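Local coordinates for response regulator receiver domain protein (CheY) (Rhodospirillum rubrum, PDB 3HEB) that probably acts as a phosphoacceptor module of two-component signalling, taking a phosphoryl group on a conserved aspartate, as in CheY-like receiver domains, at residues P91-T96 with A112-T117. Sequence-based numbering, arbitrary orientation.
Sequences PVVILT and ANVYIT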
loop_
_atom_site.group_PDB
_atom_site.type_symbol
_atom_site.label_atom_id
_atom_site.label_comp_id
_atom_site.label_asym_id
_atom_site.label_seq_id
_atom_site.Cartn_x
_atom_site.Cartn_y
_atom_site.Cartn_z
ATOM N N PRO A 91 3.444 7.098 -2.215
ATOM C CA PRO A 91 3.039 5.703 -2.376
ATOM C C PRO A 91 3.114 5.294 -3.843
ATOM O O PRO A 91 2.734 6.051 -4.735
ATOM C CB PRO A 91 1.607 5.682 -1.827
ATOM C CG PRO A 91 1.151 7.084 -1.992
ATOM C CD PRO A 91 2.363 7.884 -1.603
ATOM N N VAL A 92 3.621 4.099 -4.089
ATOM C CA VAL A 92 3.730 3.613 -5.445
ATOM C C VAL A 92 2.928 2.339 -5.572
ATOM O O VAL A 92 3.124 1.401 -4.808
ATOM C CB VAL A 92 5.189 3.322 -5.822
ATOM C CG1 VAL A 92 5.265 2.836 -7.265
ATOM C CG2 VAL A 92 6.023 4.576 -5.640
ATOM N N VAL A 93 2.022 2.316 -6.543
ATOM C CA VAL A 93 1.194 1.147 -6.781
ATOM C C VAL A 93 1.599 0.561 -8.119
ATOM O O VAL A 93 1.401 1.177 -9.167
ATOM C CB VAL A 93 -0.318 1.520 -6.789
ATOM C CG1 VAL A 93 -1.154 0.329 -7.215
ATOM C CG2 VAL A 93 -0.751 1.964 -5.396
ATOM N N ILE A 94 2.201 -0.622 -8.083
ATOM C CA ILE A 94 2.615 -1.280 -9.307
ATOM C C ILE A 94 1.372 -1.886 -9.920
ATOM O O ILE A 94 0.609 -2.571 -9.244
ATOM C CB ILE A 94 3.624 -2.412 -9.049
ATOM C CG1 ILE A 94 4.895 -1.862 -8.394
ATOM C CG2 ILE A 94 3.955 -3.103 -10.354
ATOM C CD1 ILE A 94 5.638 -0.859 -9.244
ATOM N N LEU A 95 1.167 -1.625 -11.198
ATOM C CA LEU A 95 0.012 -2.148 -11.900
ATOM C C LEU A 95 0.542 -2.703 -13.222
ATOM O O LEU A 95 0.695 -1.982 -14.216
ATOM C CB LEU A 95 -1.004 -1.023 -12.118
ATOM C CG LEU A 95 -2.345 -1.344 -12.784
ATOM C CD1 LEU A 95 -3.051 -2.473 -12.048
ATOM C CD2 LEU A 95 -3.209 -0.079 -12.797
ATOM N N THR A 96 0.839 -3.996 -13.222
ATOM C CA THR A 96 1.388 -4.612 -14.410
ATOM C C THR A 96 0.805 -5.986 -14.712
ATOM O O THR A 96 0.058 -6.557 -13.917
ATOM C CB THR A 96 2.904 -4.727 -14.273
ATOM O OG1 THR A 96 3.481 -5.087 -15.537
ATOM C CG2 THR A 96 3.244 -5.774 -13.214
ATOM N N ALA A 112 7.860 -0.728 -3.269
ATOM C CA ALA A 112 6.501 -0.497 -3.752
ATOM C C ALA A 112 5.525 -0.642 -2.593
ATOM O O ALA A 112 5.652 -1.556 -1.777
ATOM C CB ALA A 112 6.154 -1.491 -4.844
ATOM N N ASN A 113 4.555 0.262 -2.518
ATOM C CA ASN A 113 3.562 0.216 -1.447
ATOM C C ASN A 113 2.550 -0.890 -1.689
ATOM O O ASN A 113 2.095 -1.544 -0.754
ATOM C CB ASN A 113 2.812 1.547 -1.352
ATOM C CG ASN A 113 3.704 2.688 -0.889
ATOM O OD1 ASN A 113 3.698 3.077 0.292
ATOM N ND2 ASN A 113 4.491 3.226 -1.817
ATOM N N VAL A 114 2.199 -1.075 -2.955
ATOM C CA VAL A 114 1.217 -2.065 -3.373
ATOM C C VAL A 114 1.550 -2.569 -4.773
ATOM O O VAL A 114 2.113 -1.845 -5.598
ATOM C CB VAL A 114 -0.201 -1.452 -3.404
ATOM C CG1 VAL A 114 -1.226 -2.486 -3.888
ATOM C CG2 VAL A 114 -0.568 -0.925 -2.023
ATOM N N TYR A 115 1.205 -3.825 -5.024
ATOM C CA TYR A 115 1.431 -4.444 -6.313
ATOM C C TYR A 115 0.115 -5.082 -6.744
ATOM O O TYR A 115 -0.506 -5.856 -5.995
ATOM C CB TYR A 115 2.523 -5.508 -6.216
ATOM C CG TYR A 115 2.884 -6.119 -7.549
ATOM C CD1 TYR A 115 4.138 -5.905 -8.117
ATOM C CD2 TYR A 115 1.979 -6.936 -8.235
ATOM C CE1 TYR A 115 4.487 -6.489 -9.320
ATOM C CE2 TYR A 115 2.320 -7.521 -9.439
ATOM C CZ TYR A 115 3.578 -7.297 -9.977
ATOM O OH TYR A 115 3.940 -7.896 -11.170
ATOM N N ILE A 116 -0.322 -4.735 -7.946
ATOM C CA ILE A 116 -1.559 -5.272 -8.484
ATOM C C ILE A 116 -1.294 -5.845 -9.858
ATOM O O ILE A 116 -0.829 -5.135 -10.746
ATOM C CB ILE A 116 -2.635 -4.186 -8.646
ATOM C CG1 ILE A 116 -2.969 -3.573 -7.284
ATOM C CG2 ILE A 116 -3.886 -4.787 -9.298
ATOM C CD1 ILE A 116 -3.992 -2.441 -7.346
ATOM N N THR A 117 -1.567 -7.133 -10.024
ATOM C CA THR A 117 -1.387 -7.768 -11.319
ATOM C C THR A 117 -2.648 -7.418 -12.107
ATOM O O THR A 117 -3.770 -7.627 -11.625
ATOM C CB THR A 117 -1.275 -9.305 -11.191
ATOM O OG1 THR A 117 -0.043 -9.645 -10.544
ATOM C CG2 THR A 117 -1.325 -9.957 -12.572
#
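Ile94 is held through both its backbone N and its O, the parallel pattern in which one residue bonds to the two that flank its partner Tyr115: its N donates to Val114 O at 2.8 Å (N-H...O 162°), and its O accepts from Ile116 N at 2.7 Å. A further hydrogen bond from Thr96 N to Ile116 O continues the parallel register, and the two strand directions diverge by only 15°. At the entry, Val92 O accepts two donors, Asn113 N in its carbonyl plane and Val114 N somewhat out of it.

Apolar contacts divide between the sheet faces. On one, Val93 CG2 lies 4.0 Å from Val114 CB, the two valines running alongside each other, while Leu95 CD1 meets Ile116 CG2 at 3.7 Å. On the other, Ile94 splits its branches: CG1 reaches Ala112 CB (3.8 Å), and CG2, anti to the backbone N, approaches Tyr115 CE1 at 3.6 Å. With chi1 at -176°, the Tyr115 ring extends along the strand toward Thr96, whose CG2 meets the hydroxyl end, 3.0 Å from Tyr115 OH. That OH hydrogen-bonds to Thr98 O.

Thr96 OG1 hydrogen-bonds to Asp66, the predicted phosphorylation site, consistent with the conserved Thr/Ser of receiver domains. Helix 101-109 links the two strands as a beta-alpha-beta crossover, its Cys107 packing on Ile94 and Tyr115. Strand 61-65 flanks 92-96; 114-117 is outermost in this chain's five-stranded parallel sheet, and the second subunit packs Phe135 and Val138 on its Val114 and Ile116.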